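Local coordinates for protein methylenetetrahydrofolate--tRNA-(uracil-5-)-methyltransferase TrmFO (Thermus thermophilus, PDB 3G5S) that binds FAD and probably catalyses the folate-dependent formation of 5-methyluridine at position 54 of tRNAs, at residues Q201-A206 with T279-P284; E221-V226 with G305-N310; A353-A358 with P365-P370; S373-L378 with E422-W427. All blocks are in the same frame, centred on the assembly; numbering follows the deposited sequence.

Contact 1: Q201-A206 with T279-P284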
loop_
_atom_site.group_PDB
_atom_site.type_symbol
_atom_site.label_atom_id
_atom_site.label_comp_id
_atom_site.label_asym_id
_atom_site.label_seq_id
_atom_site.Cartn_x
_atom_site.Cartn_y
_atom_site.Cartn_z
ATOM N N GLN A 201 -10.037 -24.147 -15.609
ATOM C CA GLN A 201 -9.020 -25.189 -15.535
ATOM C C GLN A 201 -7.663 -24.625 -15.115
ATOM O O GLN A 201 -6.951 -25.223 -14.310
ATOM C CB GLN A 201 -8.894 -25.912 -16.880
ATOM C CG GLN A 201 -10.011 -26.896 -17.166
ATOM C CD GLN A 201 -10.074 -28.006 -16.135
ATOM O OE1 GLN A 201 -9.053 -28.587 -15.766
ATOM N NE2 GLN A 201 -11.276 -28.302 -15.657
ATOM N N ALA A 202 -7.300 -23.472 -15.662
ATOM C CA ALA A 202 -6.029 -22.851 -15.313
ATOM C C ALA A 202 -5.980 -22.469 -13.832
ATOM O O ALA A 202 -4.934 -22.568 -13.193
ATOM C CB ALA A 202 -5.776 -21.640 -16.187
ATOM N N LEU A 203 -7.113 -22.034 -13.286
ATOM C CA LEU A 203 -7.186 -21.683 -11.870
ATOM C C LEU A 203 -6.941 -22.892 -10.975
ATOM O O LEU A 203 -6.338 -22.772 -9.909
ATOM C CB LEU A 203 -8.545 -21.072 -11.534
ATOM C CG LEU A 203 -8.722 -19.588 -11.841
ATOM C CD1 LEU A 203 -10.176 -19.191 -11.644
ATOM C CD2 LEU A 203 -7.805 -18.738 -10.963
ATOM N N LEU A 204 -7.422 -24.054 -11.400
ATOM C CA LEU A 204 -7.289 -25.260 -10.589
ATOM C C LEU A 204 -5.826 -25.582 -10.298
ATOM O O LEU A 204 -5.487 -26.030 -9.204
ATOM C CB LEU A 204 -7.965 -26.455 -11.270
ATOM C CG LEU A 204 -9.486 -26.392 -11.425
ATOM C CD1 LEU A 204 -9.998 -27.635 -12.144
ATOM C CD2 LEU A 204 -10.162 -26.236 -10.075
ATOM N N GLU A 205 -4.960 -25.327 -11.274
ATOM C CA GLU A 205 -3.573 -25.771 -11.197
ATOM C C GLU A 205 -2.567 -24.675 -10.845
ATOM O O GLU A 205 -1.407 -24.964 -10.548
ATOM C CB GLU A 205 -3.164 -26.426 -12.516
ATOM C CG GLU A 205 -3.964 -27.669 -12.868
ATOM C CD GLU A 205 -3.588 -28.236 -14.223
ATOM O OE1 GLU A 205 -2.945 -27.513 -15.015
ATOM O OE2 GLU A 205 -3.936 -29.403 -14.499
ATOM N N ALA A 206 -3.006 -23.424 -10.887
ATOM C CA ALA A 206 -2.103 -22.295 -10.681
ATOM C C ALA A 206 -1.399 -22.337 -9.325
ATOM O O ALA A 206 -1.996 -22.713 -8.317
ATOM C CB ALA A 206 -2.857 -20.993 -10.845
ATOM N N THR A 279 -7.377 -13.060 -4.173
ATOM C CA THR A 279 -6.552 -14.200 -4.536
ATOM C C THR A 279 -5.268 -14.260 -3.729
ATOM O O THR A 279 -4.748 -13.230 -3.293
ATOM C CB THR A 279 -6.199 -14.164 -6.036
ATOM O OG1 THR A 279 -5.426 -15.318 -6.377
ATOM C CG2 THR A 279 -5.390 -12.917 -6.373
ATOM N N GLY A 280 -4.767 -15.478 -3.543
ATOM C CA GLY A 280 -3.475 -15.701 -2.926
ATOM C C GLY A 280 -2.482 -16.314 -3.895
ATOM O O GLY A 280 -1.443 -16.820 -3.486
ATOM N N LEU A 281 -2.805 -16.275 -5.182
ATOM C CA LEU A 281 -1.924 -16.839 -6.199
ATOM C C LEU A 281 -0.590 -16.110 -6.260
ATOM O O LEU A 281 -0.510 -14.916 -5.980
ATOM C CB LEU A 281 -2.590 -16.770 -7.567
ATOM C CG LEU A 281 -3.754 -17.737 -7.801
ATOM C CD1 LEU A 281 -4.365 -17.506 -9.170
ATOM C CD2 LEU A 281 -3.306 -19.189 -7.650
ATOM N N LYS A 282 0.459 -16.831 -6.640
ATOM C CA LYS A 282 1.747 -16.198 -6.897
ATOM C C LYS A 282 1.575 -15.200 -8.029
ATOM O O LYS A 282 0.755 -15.396 -8.921
ATOM C CB LYS A 282 2.805 -17.241 -7.250
ATOM C CG LYS A 282 3.006 -18.274 -6.161
ATOM C CD LYS A 282 4.264 -19.088 -6.380
ATOM C CE LYS A 282 4.437 -20.106 -5.266
ATOM N NZ LYS A 282 5.807 -20.690 -5.241
ATOM N N TRP A 283 2.348 -14.125 -7.992
ATOM C CA TRP A 283 2.118 -13.024 -8.913
ATOM C C TRP A 283 2.293 -13.404 -10.398
ATOM O O TRP A 283 1.471 -13.017 -11.220
ATOM C CB TRP A 283 2.930 -11.801 -8.473
ATOM C CG TRP A 283 2.453 -11.278 -7.126
ATOM C CD1 TRP A 283 1.519 -11.853 -6.305
ATOM C CD2 TRP A 283 2.905 -10.101 -6.447
ATOM N NE1 TRP A 283 1.348 -11.096 -5.172
ATOM C CE2 TRP A 283 2.187 -10.018 -5.232
ATOM C CE3 TRP A 283 3.836 -9.107 -6.750
ATOM C CZ2 TRP A 283 2.373 -8.976 -4.327
ATOM C CZ3 TRP A 283 4.017 -8.075 -5.845
ATOM C CH2 TRP A 283 3.291 -8.020 -4.650
ATOM N N PRO A 284 3.334 -14.186 -10.743
ATOM C CA PRO A 284 3.432 -14.575 -12.158
ATOM C C PRO A 284 2.232 -15.402 -12.619
ATOM O O PRO A 284 1.840 -15.329 -13.785
ATOM C CB PRO A 284 4.711 -15.418 -12.200
ATOM C CG PRO A 284 5.536 -14.890 -11.058
ATOM C CD PRO A 284 4.532 -14.575 -9.980
#
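A206 and L281 bring the two backbones closest, with their CA atoms 7.1 Å apart where helix 193-205 has just ended and the chain approaches helix 283-290. No hydrogen bond joins the segments, and the contact is made by three buried apolar side chains. L281 carries it, because its forked end serves two neighbours at once. Its CD2 lies 3.7 Å from A206 CB, while its CD1 lies 4.1 Å from L203 CD2. Its first torsion explains this reach: CG of L281 stands beside its own backbone N, anti to the carbonyl carbon (chi1 -72°), and the branch is sent across to the helix end. L203 meets it from the last full turn of that helix, and the two leucine side chains cross at about a right angle, touching through one methyl each. L281 CD2 also passes 3.8 Å from A206 O, a backbone oxygen that is itself hydrogen-bonded to R208 NH2.

What presents the leucine is an ST turn, a small motif in which a threonine or serine hydroxyl accepts from the amide two residues on. T279 OG1 takes the N-H of L281 at 3.0 Å in a nearly straight bond (166°). The same hydroxyl is tied to E227 OE1, and the other carboxylate oxygen of E227 receives G280 N, fixing the turn against helix 226-231. Directly afterwards K282 occupies the N-cap position of helix 283-290. L281 O, in turn, is bonded to Q286 NE2 within that helix.

Contact 2: E221-V226 with G305-N310. With GSH (glutathione), chain C.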
loop_
_atom_site.group_PDB
_atom_site.type_symbol
_atom_site.label_atom_id
_atom_site.label_comp_id
_atom_site.label_asym_id
_atom_site.label_seq_id
_atom_site.Cartn_x
_atom_site.Cartn_y
_atom_site.Cartn_z
ATOM N N GLU A 221 -13.142 -16.115 6.958
ATOM C CA GLU A 221 -13.877 -17.300 6.521
ATOM C C GLU A 221 -15.003 -17.289 5.455
ATOM O O GLU A 221 -15.168 -18.296 4.771
ATOM C CB GLU A 221 -14.157 -18.242 7.702
ATOM C CG GLU A 221 -13.014 -19.257 7.935
ATOM C CD GLU A 221 -11.739 -18.640 8.515
ATOM O OE1 GLU A 221 -11.841 -17.822 9.455
ATOM O OE2 GLU A 221 -10.630 -18.994 8.048
ATOM N N ALA A 222 -15.750 -16.202 5.268
ATOM C CA ALA A 222 -16.691 -16.177 4.136
ATOM C C ALA A 222 -16.089 -15.553 2.869
ATOM O O ALA A 222 -16.697 -15.570 1.795
ATOM C CB ALA A 222 -18.002 -15.496 4.508
ATOM N N CYS A 223 -14.886 -15.010 3.005
ATOM C CA CYS A 223 -14.143 -14.472 1.875
ATOM C C CYS A 223 -13.217 -15.557 1.337
ATOM O O CYS A 223 -12.203 -15.881 1.953
ATOM C CB CYS A 223 -13.333 -13.257 2.320
ATOM S SG CYS A 223 -12.294 -12.544 1.031
ATOM N N VAL A 224 -13.571 -16.116 0.187
ATOM C CA VAL A 224 -12.853 -17.265 -0.360
ATOM C C VAL A 224 -12.064 -16.853 -1.599
ATOM O O VAL A 224 -12.613 -16.230 -2.499
ATOM C CB VAL A 224 -13.829 -18.397 -0.741
ATOM C CG1 VAL A 224 -13.071 -19.628 -1.218
ATOM C CG2 VAL A 224 -14.724 -18.744 0.441
ATOM N N PRO A 225 -10.767 -17.192 -1.644
ATOM C CA PRO A 225 -9.944 -16.846 -2.810
ATOM C C PRO A 225 -10.544 -17.440 -4.084
ATOM O O PRO A 225 -11.088 -18.543 -4.028
ATOM C CB PRO A 225 -8.598 -17.508 -2.498
ATOM C CG PRO A 225 -8.596 -17.715 -1.018
ATOM C CD PRO A 225 -10.014 -17.950 -0.632
ATOM N N VAL A 226 -10.447 -16.737 -5.210
ATOM C CA VAL A 226 -11.068 -17.227 -6.443
ATOM C C VAL A 226 -10.532 -18.580 -6.877
ATOM O O VAL A 226 -11.269 -19.388 -7.437
ATOM C CB VAL A 226 -10.940 -16.244 -7.629
ATOM C CG1 VAL A 226 -11.850 -15.063 -7.437
ATOM C CG2 VAL A 226 -9.496 -15.796 -7.826
ATOM N N GLY A 305 -3.061 -9.166 -6.539
ATOM C CA GLY A 305 -3.955 -9.568 -5.466
ATOM C C GLY A 305 -3.227 -10.285 -4.347
ATOM O O GLY A 305 -2.213 -10.953 -4.583
ATOM N N VAL A 306 -3.740 -10.133 -3.132
ATOM C CA VAL A 306 -3.183 -10.794 -1.959
ATOM C C VAL A 306 -4.288 -11.093 -0.958
ATOM O O VAL A 306 -5.336 -10.444 -0.965
ATOM C CB VAL A 306 -2.114 -9.939 -1.252
ATOM C CG1 VAL A 306 -0.928 -9.698 -2.167
ATOM C CG2 VAL A 306 -2.717 -8.634 -0.745
HETATM N N MSE A 307 -4.035 -12.079 -0.102
HETATM C CA MSE A 307 -4.967 -12.510 0.934
HETATM C C MSE A 307 -4.193 -12.727 2.210
HETATM O O MSE A 307 -3.601 -13.788 2.386
HETATM C CB MSE A 307 -5.569 -13.878 0.590
HETATM C CG MSE A 307 -6.515 -13.936 -0.584
HETATM SE SE MSE A 307 -8.401 -13.773 -0.086
HETATM C CE MSE A 307 -8.459 -14.887 1.505
ATOM N N HIS A 308 -4.182 -11.761 3.110
ATOM C CA HIS A 308 -3.551 -12.042 4.386
ATOM C C HIS A 308 -4.087 -11.238 5.549
ATOM O O HIS A 308 -4.825 -10.262 5.385
ATOM C CB HIS A 308 -2.021 -11.946 4.317
ATOM C CG HIS A 308 -1.510 -10.740 3.594
ATOM N ND1 HIS A 308 -1.697 -9.457 4.055
ATOM C CD2 HIS A 308 -0.791 -10.630 2.452
ATOM C CE1 HIS A 308 -1.120 -8.604 3.225
ATOM N NE2 HIS A 308 -0.572 -9.290 2.240
ATOM N N ARG A 309 -3.714 -11.697 6.733
ATOM C CA ARG A 309 -3.963 -10.984 7.964
ATOM C C ARG A 309 -3.246 -9.639 7.899
ATOM O O ARG A 309 -2.035 -9.580 7.674
ATOM C CB ARG A 309 -3.446 -11.821 9.128
ATOM C CG ARG A 309 -3.399 -11.109 10.447
ATOM C CD ARG A 309 -4.754 -11.086 11.112
ATOM N NE ARG A 309 -4.640 -10.470 12.425
ATOM C CZ ARG A 309 -4.748 -9.165 12.641
ATOM N NH1 ARG A 309 -4.998 -8.345 11.632
ATOM N NH2 ARG A 309 -4.615 -8.680 13.865
ATOM N N ASN A 310 -3.998 -8.563 8.095
ATOM C CA ASN A 310 -3.484 -7.218 7.861
ATOM C C ASN A 310 -4.472 -6.209 8.415
ATOM O O ASN A 310 -5.502 -5.956 7.803
ATOM C CB ASN A 310 -3.304 -7.004 6.344
ATOM C CG ASN A 310 -2.577 -5.704 5.988
ATOM O OD1 ASN A 310 -1.346 -5.656 5.934
ATOM N ND2 ASN A 310 -3.342 -4.654 5.700
HETATM N N1 GSH C . -10.524 -5.995 3.369
HETATM C CA1 GSH C . -11.661 -5.118 3.578
HETATM C C1 GSH C . -12.622 -5.635 4.637
HETATM O O11 GSH C . -12.265 -6.768 5.367
HETATM O O12 GSH C . -13.495 -4.930 5.024
HETATM C CB1 GSH C . -12.370 -4.707 2.291
HETATM C CG1 GSH C . -13.407 -5.666 1.718
HETATM C CD1 GSH C . -12.924 -6.984 1.119
HETATM O OE1 GSH C . -11.814 -7.386 1.264
HETATM N N2 GSH C . -13.872 -7.727 0.337
HETATM C CA2 GSH C . -13.476 -8.916 -0.349
HETATM C C2 GSH C . -13.354 -8.702 -1.855
HETATM O O2 GSH C . -14.313 -8.775 -2.548
HETATM C CB2 GSH C . -14.483 -9.998 0.008
HETATM S SG2 GSH C . -14.098 -11.675 -0.535
HETATM N N3 GSH C . -12.037 -8.879 -2.435
HETATM C CA3 GSH C . -11.887 -8.865 -3.874
HETATM C C3 GSH C . -11.985 -7.481 -4.500
HETATM O O31 GSH C . -12.463 -7.301 -5.577
HETATM O O32 GSH C . -11.749 -6.421 -3.648
#
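The selenomethionine M307 reaches C223 and P225 through its bent end, without any hydrogen bond between the segments. Its methyl CE lies 3.8 Å from P225 CG, and the two side chains cross at about a right angle. The same CE is 3.9 Å from C223 O, and the selenium SE is 4.2 Å from C223 SG. Bends at both chi2 and chi3 fold this long side chain so that selenium and methyl are both offered to the loop 221-226.

C223 also meets the ligand. Its SG, anti to the backbone N (chi1 177°), lies 2.5 Å from SG2 of the bound glutathione. That is too short for an unbonded pair and longer than an ordinary disulfide, so the nature of the link between the two sulfurs is left doubtful.

Further out, both segments are held by their backbones. V224 O is bonded to Q278 NE2, and V226 pairs with the backbone of Q278 as the chain enters helix 226-231. On the other side V306, H308 and N310 pair with the backbones of A160, D158 and Y156. That neighbouring loop also lends glutathione its carbonyl oxygens, those of Y157, D158 and A159, while C223 packs on Y157 and A159. G276 N and Y312 OH bind the peptide as well, and together these groups make the glutathione pocket, with C223 beside the cysteinyl sulfur of the tripeptide.

Contact 3: A353-A358 with P365-P370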
loop_
_atom_site.group_PDB
_atom_site.type_symbol
_atom_site.label_atom_id
_atom_site.label_comp_id
_atom_site.label_asym_id
_atom_site.label_seq_id
_atom_site.Cartn_x
_atom_site.Cartn_y
_atom_site.Cartn_z
ATOM N N ALA A 353 4.055 11.606 7.862
ATOM C CA ALA A 353 3.294 11.783 9.095
ATOM C C ALA A 353 4.133 12.492 10.146
ATOM O O ALA A 353 3.648 13.394 10.828
ATOM C CB ALA A 353 2.792 10.446 9.611
ATOM N N GLY A 354 5.393 12.091 10.278
ATOM C CA GLY A 354 6.295 12.741 11.210
ATOM C C GLY A 354 6.538 14.198 10.853
ATOM O O GLY A 354 6.595 15.062 11.727
ATOM N N LEU A 355 6.691 14.472 9.561
ATOM C CA LEU A 355 6.875 15.833 9.090
ATOM C C LEU A 355 5.676 16.697 9.470
ATOM O O LEU A 355 5.832 17.806 9.984
ATOM C CB LEU A 355 7.082 15.837 7.573
ATOM C CG LEU A 355 7.160 17.207 6.896
ATOM C CD1 LEU A 355 8.275 18.085 7.468
ATOM C CD2 LEU A 355 7.351 17.005 5.403
ATOM N N ASN A 356 4.478 16.192 9.210
ATOM C CA ASN A 356 3.289 16.970 9.506
ATOM C C ASN A 356 3.011 17.118 10.995
ATOM O O ASN A 356 2.568 18.173 11.439
ATOM C CB ASN A 356 2.088 16.458 8.721
ATOM C CG ASN A 356 2.152 16.889 7.270
ATOM O OD1 ASN A 356 2.672 17.968 6.970
ATOM N ND2 ASN A 356 1.645 16.058 6.367
ATOM N N ALA A 357 3.306 16.079 11.766
ATOM C CA ALA A 357 3.207 16.164 13.220
ATOM C C ALA A 357 4.201 17.191 13.775
ATOM O O ALA A 357 3.869 17.962 14.677
ATOM C CB ALA A 357 3.442 14.800 13.838
ATOM N N ALA A 358 5.417 17.199 13.228
ATOM C CA ALA A 358 6.430 18.159 13.646
ATOM C C ALA A 358 5.958 19.568 13.326
ATOM O O ALA A 358 6.067 20.489 14.143
ATOM C CB ALA A 358 7.748 17.871 12.950
ATOM N N PRO A 365 0.940 24.652 9.161
ATOM C CA PRO A 365 -0.003 23.786 8.444
ATOM C C PRO A 365 0.693 22.612 7.756
ATOM O O PRO A 365 1.878 22.691 7.431
ATOM C CB PRO A 365 -0.613 24.719 7.396
ATOM C CG PRO A 365 0.400 25.788 7.198
ATOM C CD PRO A 365 1.144 25.947 8.489
ATOM N N PRO A 366 -0.046 21.520 7.527
ATOM C CA PRO A 366 0.561 20.328 6.933
ATOM C C PRO A 366 0.842 20.483 5.443
ATOM O O PRO A 366 0.313 21.367 4.769
ATOM C CB PRO A 366 -0.493 19.247 7.177
ATOM C CG PRO A 366 -1.780 19.977 7.258
ATOM C CD PRO A 366 -1.469 21.328 7.851
ATOM N N VAL A 367 1.682 19.587 4.942
ATOM C CA VAL A 367 2.086 19.580 3.544
ATOM C C VAL A 367 1.933 18.171 2.972
ATOM O O VAL A 367 1.741 17.205 3.706
ATOM C CB VAL A 367 3.545 20.050 3.394
ATOM C CG1 VAL A 367 3.678 21.528 3.749
ATOM C CG2 VAL A 367 4.472 19.203 4.253
ATOM N N ALA A 368 2.016 18.056 1.650
ATOM C CA ALA A 368 2.016 16.755 0.994
ATOM C C ALA A 368 2.738 16.896 -0.331
ATOM O O ALA A 368 2.568 17.893 -1.023
ATOM C CB ALA A 368 0.606 16.247 0.770
ATOM N N PRO A 369 3.549 15.896 -0.695
ATOM C CA PRO A 369 4.325 16.001 -1.932
ATOM C C PRO A 369 3.427 15.914 -3.156
ATOM O O PRO A 369 2.293 15.464 -3.074
ATOM C CB PRO A 369 5.273 14.800 -1.878
ATOM C CG PRO A 369 4.875 13.978 -0.722
ATOM C CD PRO A 369 3.780 14.640 0.036
ATOM N N PRO A 370 3.946 16.336 -4.306
ATOM C CA PRO A 370 3.122 16.466 -5.512
ATOM C C PRO A 370 2.775 15.125 -6.159
ATOM O O PRO A 370 3.452 14.123 -5.925
ATOM C CB PRO A 370 4.008 17.283 -6.449
ATOM C CG PRO A 370 5.391 17.021 -5.987
ATOM C CD PRO A 370 5.322 16.818 -4.508
#
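N356 leaves helix 343-361 toward P366 and V367 of the returning chain, and its side chain shows how one amide can hold a loop that has no regular structure of its own. At the root, CB rests 4.1 Å from P366 CB. With CG beside the backbone N (chi1 -76°), the amide is carried over to the loop, and CG comes to 3.5 Å from the same proline CB, the two side chains crossing at about a right angle. OD1 accepts the N-H of V367 at 2.8 Å in a nearly straight bond, the donor lying 31° from the carbonyl plane. OD1 also sits 3.2 Å from P366 CA. ND2, at the other corner, donates to V367 O at 2.9 Å; this bond runs in the plane of the V367 carbonyl and almost in that of the amide. ND2 additionally donates to T322 O, which further fixes the rotation of the group.

V367 is extended, and its N-H and C=O therefore face the same way, ready for a paired grip. One residue earlier on the helix, L355 crosses V367 at about a right angle, CD2 to CG2 at 3.8 Å, adding an apolar contact that W427 of helix 409-429 extends. The helix behind N356 packs on strand 331-333, an outer strand of the parallel sheet, and on helix 11-22. Such double bonding of an asparagine amide to both polar groups of one residue imitates strand pairing, here anchoring a proline-rich connection to a helix of the Rossmann-type domain.

Contact 4: S373-L378 with E422-W427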
loop_
_atom_site.group_PDB
_atom_site.type_symbol
_atom_site.label_atom_id
_atom_site.label_comp_id
_atom_site.label_asym_id
_atom_site.label_seq_id
_atom_site.Cartn_x
_atom_site.Cartn_y
_atom_site.Cartn_z
ATOM N N SER A 373 5.402 12.803 -7.809
ATOM C CA SER A 373 6.307 12.021 -6.987
ATOM C C SER A 373 5.616 10.735 -6.578
ATOM O O SER A 373 4.385 10.671 -6.504
ATOM C CB SER A 373 6.778 12.803 -5.761
ATOM O OG SER A 373 5.756 12.988 -4.808
HETATM N N MSE A 374 6.405 9.707 -6.309
HETATM C CA MSE A 374 5.811 8.441 -5.909
HETATM C C MSE A 374 5.166 8.551 -4.522
HETATM O O MSE A 374 4.061 8.052 -4.308
HETATM C CB MSE A 374 6.834 7.310 -5.956
HETATM C CG MSE A 374 6.250 5.922 -5.731
HETATM SE SE MSE A 374 4.803 5.460 -6.966
HETATM C CE MSE A 374 5.749 5.701 -8.640
ATOM N N LEU A 375 5.831 9.203 -3.573
ATOM C CA LEU A 375 5.204 9.364 -2.262
ATOM C C LEU A 375 3.916 10.176 -2.393
ATOM O O LEU A 375 2.900 9.848 -1.779
ATOM C CB LEU A 375 6.158 10.009 -1.254
ATOM C CG LEU A 375 5.542 10.240 0.131
ATOM C CD1 LEU A 375 4.940 8.952 0.708
ATOM C CD2 LEU A 375 6.575 10.825 1.074
ATOM N N GLY A 376 3.952 11.235 -3.195
ATOM C CA GLY A 376 2.769 12.040 -3.421
ATOM C C GLY A 376 1.645 11.255 -4.068
ATOM O O GLY A 376 0.486 11.358 -3.677
ATOM N N GLY A 377 1.981 10.466 -5.080
ATOM C CA GLY A 377 0.968 9.646 -5.713
ATOM C C GLY A 377 0.361 8.665 -4.726
ATOM O O GLY A 377 -0.847 8.437 -4.730
ATOM N N LEU A 378 1.193 8.078 -3.878
ATOM C CA LEU A 378 0.714 7.106 -2.913
ATOM C C LEU A 378 -0.257 7.734 -1.899
ATOM O O LEU A 378 -1.353 7.214 -1.688
ATOM C CB LEU A 378 1.902 6.485 -2.213
ATOM C CG LEU A 378 1.603 5.366 -1.227
ATOM C CD1 LEU A 378 0.868 4.205 -1.880
ATOM C CD2 LEU A 378 2.892 4.907 -0.589
ATOM N N GLU A 422 12.573 14.878 -9.654
ATOM C CA GLU A 422 12.735 16.322 -9.729
ATOM C C GLU A 422 11.613 17.047 -8.991
ATOM O O GLU A 422 11.858 18.010 -8.263
ATOM C CB GLU A 422 12.792 16.792 -11.190
ATOM C CG GLU A 422 12.881 18.311 -11.330
ATOM C CD GLU A 422 12.786 18.804 -12.768
ATOM O OE1 GLU A 422 12.951 17.996 -13.703
ATOM O OE2 GLU A 422 12.558 20.015 -12.962
ATOM N N ALA A 423 10.380 16.592 -9.192
ATOM C CA ALA A 423 9.232 17.201 -8.526
ATOM C C ALA A 423 9.353 17.063 -7.012
ATOM O O ALA A 423 9.067 18.003 -6.271
ATOM C CB ALA A 423 7.934 16.574 -9.004
ATOM N N PHE A 424 9.781 15.891 -6.554
ATOM C CA PHE A 424 9.924 15.665 -5.128
ATOM C C PHE A 424 11.002 16.563 -4.533
ATOM O O PHE A 424 10.829 17.139 -3.456
ATOM C CB PHE A 424 10.245 14.203 -4.854
ATOM C CG PHE A 424 10.197 13.858 -3.398
ATOM C CD1 PHE A 424 8.980 13.670 -2.765
ATOM C CD2 PHE A 424 11.356 13.757 -2.655
ATOM C CE1 PHE A 424 8.921 13.370 -1.418
ATOM C CE2 PHE A 424 11.302 13.458 -1.304
ATOM C CZ PHE A 424 10.080 13.265 -0.691
ATOM N N SER A 425 12.127 16.665 -5.229
ATOM C CA SER A 425 13.228 17.496 -4.761
ATOM C C SER A 425 12.835 18.967 -4.683
ATOM O O SER A 425 13.197 19.662 -3.738
ATOM C CB SER A 425 14.450 17.316 -5.657
ATOM O OG SER A 425 14.998 16.021 -5.501
ATOM N N ALA A 426 12.094 19.443 -5.677
ATOM C CA ALA A 426 11.628 20.825 -5.645
ATOM C C ALA A 426 10.675 21.047 -4.472
ATOM O O ALA A 426 10.704 22.083 -3.813
ATOM C CB ALA A 426 10.965 21.198 -6.962
ATOM N N TRP A 427 9.828 20.060 -4.210
ATOM C CA TRP A 427 8.921 20.136 -3.075
ATOM C C TRP A 427 9.713 20.232 -1.768
ATOM O O TRP A 427 9.433 21.093 -0.934
ATOM C CB TRP A 427 7.976 18.940 -3.086
ATOM C CG TRP A 427 7.085 18.875 -1.891
ATOM C CD1 TRP A 427 5.970 19.629 -1.643
ATOM C CD2 TRP A 427 7.232 17.995 -0.774
ATOM N NE1 TRP A 427 5.420 19.271 -0.431
ATOM C CE2 TRP A 427 6.177 18.271 0.122
ATOM C CE3 TRP A 427 8.156 17.003 -0.439
ATOM C CZ2 TRP A 427 6.017 17.581 1.325
ATOM C CZ3 TRP A 427 8.002 16.325 0.758
ATOM C CH2 TRP A 427 6.939 16.614 1.622
#
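The N-cap of helix 374-384 is where this helix meets helix 409-429, and S373, the capping residue, lies directly against F424. Their CA atoms are 5.5 Å apart, the nearest CA pair across the segments. S373 CB comes to the edge of the F424 ring, near its plane, 3.8 Å from CD1. F424 CG stands anti to the backbone N (chi1 -171°), a setting that projects the ring from its helix toward the start of the other. A second touch comes from L375, two residues further on, in the first turn of the helix, whose CD2 approaches F424 CE1 obliquely at 4.3 Å. The three side chains are all buried, and no hydrogen bond crosses between the segments.

The serine hydroxyl has polar work of its own. S373 OG lies between its backbone N and carbonyl carbon (chi1 71°), from where it accepts G376 N at 3.0 Å, with a bent N-H angle of 143°. It is also bonded to P370 O, so the oxygen is satisfied while CB is left to touch the ring edge. E70 of helix 63-74 takes the next amides, M374 N on OE2 and L375 N on OE1, and its side chain touches both S373 and F424. A carboxylate at this end would be expected to interact favourably with the helix dipole. Serine N-capping, supplemented by a glutamate from a third helix, thus marks a buried junction of three helices.

How the contacts relate
The four contacts fall into two pairs on opposite sides of the chain's centre. Contacts 1 and 2 have centres 14 Å apart and touch; their segments alternate along the chain, and T279 O packs on M307 CG, which sets the threonine turn beside the segment facing C223. Contacts 3 and 4 follow in series, their centres 13 Å apart, and join through W427, which packs on V367, P369 and P370. Helices 343-361 and 374-384 are consecutive, and helix 409-429 lies against the loop between them. From contact 1 to contact 3 is about 41 Å between centres. One pair lies on the glutathione side of the chain, contact 2 supplying C223 to the pocket; the other forms helical packing beside the FAD-binding sheet.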